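Local coordinates for protein superoxide dismutase [Fe] (Aquifex pyrophilus, PDB 1COJ) that catalyses the dismutation of toxic superoxide radicals to hydrogen peroxide and oxygen at an iron ion, one per subunit of a homotetramer, at residues Asn116-Ala121 with Leu140-Leu145. Sequence-based numbering, arbitrary orientation.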
ATOM      1  N   ASN A 116     -21.377   4.616  16.966  1.00 15.83           N
ATOM      2  CA  ASN A 116     -20.185   4.133  17.645  1.00 17.82           C
ATOM      3  C   ASN A 116     -19.256   3.468  16.637  1.00 15.57           C
ATOM      4  O   ASN A 116     -18.034   3.638  16.692  1.00 14.36           O
ATOM      5  CB  ASN A 116     -20.581   3.141  18.743  1.00 23.33           C
ATOM      6  CG  ASN A 116     -19.384   2.609  19.515  1.00 31.93           C
ATOM      7  OD1 ASN A 116     -18.685   3.358  20.204  1.00 37.46           O
ATOM      8  ND2 ASN A 116     -19.157   1.305  19.423  1.00 34.60           N
ATOM      9  N   GLU A 117     -19.850   2.739  15.701  1.00 14.11           N
ATOM     10  CA  GLU A 117     -19.094   2.045  14.672  1.00 14.17           C
ATOM     11  C   GLU A 117     -18.405   3.041  13.746  1.00 14.35           C
ATOM     12  O   GLU A 117     -17.232   2.868  13.401  1.00 11.56           O
ATOM     13  CB  GLU A 117     -20.016   1.126  13.871  1.00 14.51           C
ATOM     14  CG  GLU A 117     -19.294   0.035  13.087  1.00 17.88           C
ATOM     15  CD  GLU A 117     -18.568  -0.967  13.977  1.00 19.59           C
ATOM     16  OE1 GLU A 117     -17.647  -1.643  13.480  1.00 22.68           O
ATOM     17  OE2 GLU A 117     -18.915  -1.090  15.169  1.00 20.77           O
ATOM     18  N   LEU A 118     -19.124   4.092  13.357  1.00 13.78           N
ATOM     19  CA  LEU A 118     -18.561   5.109  12.477  1.00 14.44           C
ATOM     20  C   LEU A 118     -17.429   5.876  13.136  1.00 13.50           C
ATOM     21  O   LEU A 118     -16.397   6.117  12.509  1.00 12.86           O
ATOM     22  CB  LEU A 118     -19.638   6.081  11.986  1.00 16.14           C
ATOM     23  CG  LEU A 118     -20.275   5.760  10.631  1.00 19.56           C
ATOM     24  CD1 LEU A 118     -21.360   6.784  10.316  1.00 19.58           C
ATOM     25  CD2 LEU A 118     -19.203   5.748   9.540  1.00 17.26           C
ATOM     26  N   LYS A 119     -17.617   6.257  14.397  1.00 12.57           N
ATOM     27  CA  LYS A 119     -16.589   6.994  15.126  1.00 13.69           C
ATOM     28  C   LYS A 119     -15.343   6.127  15.270  1.00 11.95           C
ATOM     29  O   LYS A 119     -14.222   6.610  15.112  1.00 12.07           O
ATOM     30  CB  LYS A 119     -17.089   7.423  16.507  1.00 17.03           C
ATOM     31  CG  LYS A 119     -18.234   8.422  16.488  1.00 26.26           C
ATOM     32  CD  LYS A 119     -18.587   8.837  17.909  1.00 32.65           C
ATOM     33  CE  LYS A 119     -19.823   9.722  17.968  1.00 36.27           C
ATOM     34  NZ  LYS A 119     -19.680  11.010  17.239  1.00 40.01           N
ATOM     35  N   ALA A 120     -15.549   4.839  15.523  1.00 11.11           N
ATOM     36  CA  ALA A 120     -14.445   3.897  15.676  1.00 10.83           C
ATOM     37  C   ALA A 120     -13.635   3.784  14.382  1.00  9.63           C
ATOM     38  O   ALA A 120     -12.401   3.864  14.406  1.00  8.91           O
ATOM     39  CB  ALA A 120     -14.975   2.531  16.091  1.00  9.78           C
ATOM     40  N   ALA A 121     -14.332   3.623  13.258  1.00 10.02           N
ATOM     41  CA  ALA A 121     -13.682   3.515  11.954  1.00  9.26           C
ATOM     42  C   ALA A 121     -12.937   4.806  11.630  1.00  9.72           C
ATOM     43  O   ALA A 121     -11.832   4.771  11.092  1.00  7.68           O
ATOM     44  CB  ALA A 121     -14.707   3.197  10.862  1.00  7.08           C
ATOM     45  N   LEU A 140     -25.766  -2.774   4.913  1.00 12.07           N
ATOM     46  CA  LEU A 140     -25.026  -1.551   5.182  1.00 11.98           C
ATOM     47  C   LEU A 140     -23.750  -2.016   5.863  1.00 12.24           C
ATOM     48  O   LEU A 140     -23.781  -2.925   6.704  1.00 13.85           O
ATOM     49  CB  LEU A 140     -25.802  -0.623   6.124  1.00 12.17           C
ATOM     50  CG  LEU A 140     -27.066   0.033   5.566  1.00 13.89           C
ATOM     51  CD1 LEU A 140     -27.736   0.863   6.643  1.00 14.42           C
ATOM     52  CD2 LEU A 140     -26.731   0.899   4.362  1.00 15.00           C
ATOM     53  N   VAL A 141     -22.624  -1.435   5.465  1.00 12.67           N
ATOM     54  CA  VAL A 141     -21.329  -1.786   6.034  1.00 12.49           C
ATOM     55  C   VAL A 141     -20.472  -0.543   6.245  1.00 11.74           C
ATOM     56  O   VAL A 141     -20.667   0.484   5.589  1.00 11.54           O
ATOM     57  CB  VAL A 141     -20.535  -2.772   5.126  1.00 13.05           C
ATOM     58  CG1 VAL A 141     -21.323  -4.058   4.902  1.00 17.02           C
ATOM     59  CG2 VAL A 141     -20.195  -2.123   3.799  1.00 13.37           C
ATOM     60  N   VAL A 142     -19.558  -0.625   7.200  1.00 10.23           N
ATOM     61  CA  VAL A 142     -18.653   0.473   7.477  1.00  9.15           C
ATOM     62  C   VAL A 142     -17.349   0.077   6.798  1.00  9.53           C
ATOM     63  O   VAL A 142     -16.805  -0.993   7.063  1.00  9.85           O
ATOM     64  CB  VAL A 142     -18.438   0.664   8.985  1.00  9.17           C
ATOM     65  CG1 VAL A 142     -17.394   1.734   9.223  1.00 11.07           C
ATOM     66  CG2 VAL A 142     -19.745   1.049   9.652  1.00  9.80           C
ATOM     67  N   ASN A 143     -16.881   0.920   5.888  1.00  7.51           N
ATOM     68  CA  ASN A 143     -15.658   0.677   5.131  1.00  8.13           C
ATOM     69  C   ASN A 143     -14.623   1.758   5.460  1.00  8.28           C
ATOM     70  O   ASN A 143     -14.856   2.945   5.227  1.00 10.04           O
ATOM     71  CB  ASN A 143     -16.004   0.698   3.632  1.00  6.71           C
ATOM     72  CG  ASN A 143     -14.806   0.432   2.715  1.00  8.57           C
ATOM     73  OD1 ASN A 143     -14.866   0.748   1.526  1.00 11.98           O
ATOM     74  ND2 ASN A 143     -13.746  -0.187   3.236  1.00  9.66           N
ATOM     75  N   GLY A 144     -13.509   1.358   6.055  1.00  7.19           N
ATOM     76  CA  GLY A 144     -12.465   2.315   6.377  1.00  7.34           C
ATOM     77  C   GLY A 144     -11.400   2.288   5.295  1.00  8.59           C
ATOM     78  O   GLY A 144     -11.059   1.218   4.784  1.00  9.06           O
ATOM     79  N   LEU A 145     -10.873   3.453   4.937  1.00  6.97           N
ATOM     80  CA  LEU A 145      -9.844   3.549   3.908  1.00  7.59           C
ATOM     81  C   LEU A 145      -8.603   4.218   4.488  1.00  8.47           C
ATOM     82  O   LEU A 145      -8.711   5.123   5.323  1.00  7.54           O
ATOM     83  CB  LEU A 145     -10.330   4.397   2.725  1.00  7.33           C
ATOM     84  CG  LEU A 145     -11.737   4.254   2.142  1.00 10.36           C
ATOM     85  CD1 LEU A 145     -11.835   5.113   0.895  1.00  6.56           C
ATOM     86  CD2 LEU A 145     -12.054   2.826   1.805  1.00 11.76           C
TER
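Helix-on-sheet packing in the alpha/beta C-terminal domain of iron superoxide dismutase is exemplified where Val-142, on strand 139-145, sets its side chain against Glu-117, Leu-118 and Ala-121 of helix 111-124. The strand lies at one edge of the chain's three-stranded antiparallel sheet. Helix and strand segments run nearly parallel, at 12°, with their axes 8.9 Å apart, and no hydrogen bond joins them. Val-142 takes part in every close side-chain contact here, through its two methyls. At this valine a chi1 of 175° puts CG1 beside the carbonyl carbon, facing the Ala-121 methyl, and leaves CG2 beside the backbone N, facing the aliphatic stem of Glu-117. Leu-118 adds a looser touch, its CD2 standing 4.4 Å from Val-142 CG1; the same leucine also packs on Leu-131 of the central strand and on Phe-185 of helix 177-186. Further along, at Gly-144, which lacks a side chain, the backbones draw closer, its CA lying 5.8 Å from the CA of Ala-121. Glu-117 has a double role: its CG lies 3.6 Å from Val-142 CG2, while a bend at chi2 (64°) carries the carboxylate on to the second subunit. There OE1 hydrogen-bonds to OH of Tyr-64 and OE2 forms a salt bridge with NH1 of Arg-54, both of the second subunit. Lys-68 of that subunit hydrogen-bonds to the carbonyl O of Val-142, so both elements of this intrachain contact also meet the subunit interface. Packing is tightest between Ala-121 CB and Val-142 CG1, only 3.5 Å apart, closer than two methyl carbons usually come.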